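Local coordinates for protein SAHS4 (Ramazzottius varieornatus, PDB 5Z4G) that binds zinc and probably acts as a secreted, heat-soluble molecular shield that protects the tardigrade when water is scarce, at residues E39-V42 / K43-I47. Residues are numbered along the deposited sequence; the frame is centred on the assembly and turned at random.
Sequences EAFV and KAANI
Phe-41 lays one face of its ring over the methyl of Ala-45, four residues further along the chain, in a CH-pi contact with CB 3.8 Å from the ring centroid and 14° off the normal. With CG anti to the backbone N (chi1 -177°), the ring leans toward the C-terminal end of the helix, where Ile-47 meets it obliquely, CD1 3.8 Å from Phe-41 CE2. Alanine suits this place because its single methyl lies against the ring face; separately, Ala-45 N bonds Phe-41 O at 2.8 Å. A Schellman motif then ends the helix: Ile-47 N bonds Val-42 O at 3.0 Å, and inside it Asn-46 N makes a weak bond to Lys-43 O. After glycine, asparagine most readily takes the positive phi needed at Asn-46. That return brings Ile-47 CB within 4.2 Å of Val-42 CG2, the branched side chains crossing nearly at right angles. Helix 38-44 packs against the fatty-acid-binding-protein-like beta-barrel, where Ser-147 touches Phe-41 and Ala-45. Were Phe-41 cut back to an alanine, Phe-145 would probably lose its edge-to-face partner, and Ala-45 CB and Ile-47 CD1 the ring they rest on. Ala-40 and Ala-44 touch Val-150, their short side chains consistent with close approach to strand 150-159.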
ATOM      1  N   GLU A  39     -14.710  -7.487   4.900  1.00 28.14           N
ATOM      2  CA  GLU A  39     -15.998  -7.050   5.449  1.00 32.08           C
ATOM      3  C   GLU A  39     -15.819  -6.393   6.817  1.00 31.04           C
ATOM      4  O   GLU A  39     -16.308  -5.284   7.035  1.00 34.37           O
ATOM      5  CB  GLU A  39     -17.022  -8.194   5.522  1.00 37.41           C
ATOM      6  CG  GLU A  39     -18.463  -7.700   5.644  1.00 44.96           C
ATOM      7  CD  GLU A  39     -19.453  -8.757   6.115  1.00 48.84           C
ATOM      8  OE1 GLU A  39     -20.558  -8.814   5.544  1.00 49.26           O
ATOM      9  OE2 GLU A  39     -19.148  -9.519   7.058  1.00 51.12           O
ATOM     10  N   ALA A  40     -15.097  -7.072   7.708  1.00 29.60           N
ATOM     11  CA  ALA A  40     -14.806  -6.559   9.051  1.00 29.09           C
ATOM     12  C   ALA A  40     -13.973  -5.269   9.030  1.00 30.31           C
ATOM     13  O   ALA A  40     -14.235  -4.358   9.823  1.00 31.40           O
ATOM     14  CB  ALA A  40     -14.122  -7.626   9.902  1.00 29.77           C
ATOM     15  N   PHE A  41     -12.991  -5.199   8.121  1.00 27.94           N
ATOM     16  CA  PHE A  41     -12.137  -4.012   7.969  1.00 25.22           C
ATOM     17  C   PHE A  41     -12.912  -2.796   7.478  1.00 25.62           C
ATOM     18  O   PHE A  41     -12.740  -1.704   8.011  1.00 26.78           O
ATOM     19  CB  PHE A  41     -10.922  -4.282   7.063  1.00 23.62           C
ATOM     20  CG  PHE A  41      -9.980  -3.104   6.940  1.00 22.68           C
ATOM     21  CD1 PHE A  41      -8.988  -2.886   7.897  1.00 20.66           C
ATOM     22  CD2 PHE A  41     -10.092  -2.201   5.876  1.00 22.80           C
ATOM     23  CE1 PHE A  41      -8.123  -1.795   7.799  1.00 20.72           C
ATOM     24  CE2 PHE A  41      -9.233  -1.110   5.769  1.00 22.61           C
ATOM     25  CZ  PHE A  41      -8.246  -0.903   6.733  1.00 21.01           C
ATOM     26  N   VAL A  42     -13.746  -2.995   6.455  1.00 26.50           N
ATOM     27  CA  VAL A  42     -14.614  -1.942   5.927  1.00 28.48           C
ATOM     28  C   VAL A  42     -15.450  -1.301   7.051  1.00 29.90           C
ATOM     29  O   VAL A  42     -15.517  -0.073   7.156  1.00 31.62           O
ATOM     30  CB  VAL A  42     -15.483  -2.477   4.753  1.00 29.25           C
ATOM     31  CG1 VAL A  42     -16.706  -1.610   4.495  1.00 31.87           C
ATOM     32  CG2 VAL A  42     -14.646  -2.585   3.488  1.00 30.02           C
ATOM     33  N   LYS A  43     -16.038  -2.145   7.903  1.00 30.67           N
ATOM     34  CA  LYS A  43     -16.906  -1.696   8.999  1.00 32.91           C
ATOM     35  C   LYS A  43     -16.115  -0.947  10.079  1.00 32.14           C
ATOM     36  O   LYS A  43     -16.462   0.180  10.435  1.00 34.01           O
ATOM     37  CB  LYS A  43     -17.681  -2.881   9.600  1.00 35.61           C
ATOM     38  CG  LYS A  43     -18.725  -2.496  10.644  1.00 38.85           C
ATOM     39  CD  LYS A  43     -19.222  -3.707  11.418  1.00 44.48           C
ATOM     40  CE  LYS A  43     -20.085  -3.295  12.605  1.00 47.28           C
ATOM     41  NZ  LYS A  43     -20.539  -4.463  13.408  1.00 51.19           N
ATOM     42  N   ALA A  44     -15.050  -1.573  10.577  1.00 31.09           N
ATOM     43  CA  ALA A  44     -14.247  -1.005  11.659  1.00 30.84           C
ATOM     44  C   ALA A  44     -13.433   0.231  11.263  1.00 30.95           C
ATOM     45  O   ALA A  44     -13.327   1.180  12.049  1.00 31.59           O
ATOM     46  CB  ALA A  44     -13.346  -2.065  12.252  1.00 29.52           C
ATOM     47  N   ALA A  45     -12.872   0.218  10.053  1.00 29.45           N
ATOM     48  CA  ALA A  45     -12.037   1.324   9.569  1.00 31.11           C
ATOM     49  C   ALA A  45     -12.861   2.403   8.866  1.00 31.97           C
ATOM     50  O   ALA A  45     -12.309   3.406   8.390  1.00 32.81           O
ATOM     51  CB  ALA A  45     -10.919   0.808   8.667  1.00 28.96           C
ATOM     52  N   ASN A  46     -14.182   2.188   8.825  1.00 31.97           N
ATOM     53  CA  ASN A  46     -15.149   3.122   8.249  1.00 32.92           C
ATOM     54  C   ASN A  46     -14.776   3.508   6.821  1.00 31.07           C
ATOM     55  O   ASN A  46     -14.665   4.692   6.487  1.00 32.60           O
ATOM     56  CB  ASN A  46     -15.345   4.349   9.158  1.00 36.78           C
ATOM     57  CG  ASN A  46     -15.739   3.970  10.573  1.00 37.13           C
ATOM     58  OD1 ASN A  46     -15.017   4.261  11.528  1.00 41.82           O
ATOM     59  ND2 ASN A  46     -16.881   3.304  10.714  1.00 39.19           N
ATOM     60  N   ILE A  47     -14.554   2.485   5.998  1.00 28.42           N
ATOM     61  CA  ILE A  47     -14.221   2.674   4.588  1.00 29.58           C
ATOM     62  C   ILE A  47     -15.498   3.075   3.843  1.00 27.67           C
ATOM     63  O   ILE A  47     -16.452   2.292   3.798  1.00 28.61           O
ATOM     64  CB  ILE A  47     -13.551   1.411   3.976  1.00 29.29           C
ATOM     65  CG1 ILE A  47     -12.301   0.975   4.787  1.00 32.11           C
ATOM     66  CG2 ILE A  47     -13.245   1.600   2.489  1.00 30.99           C
ATOM     67  CD1 ILE A  47     -11.225   2.030   5.010  1.00 32.28           C
TER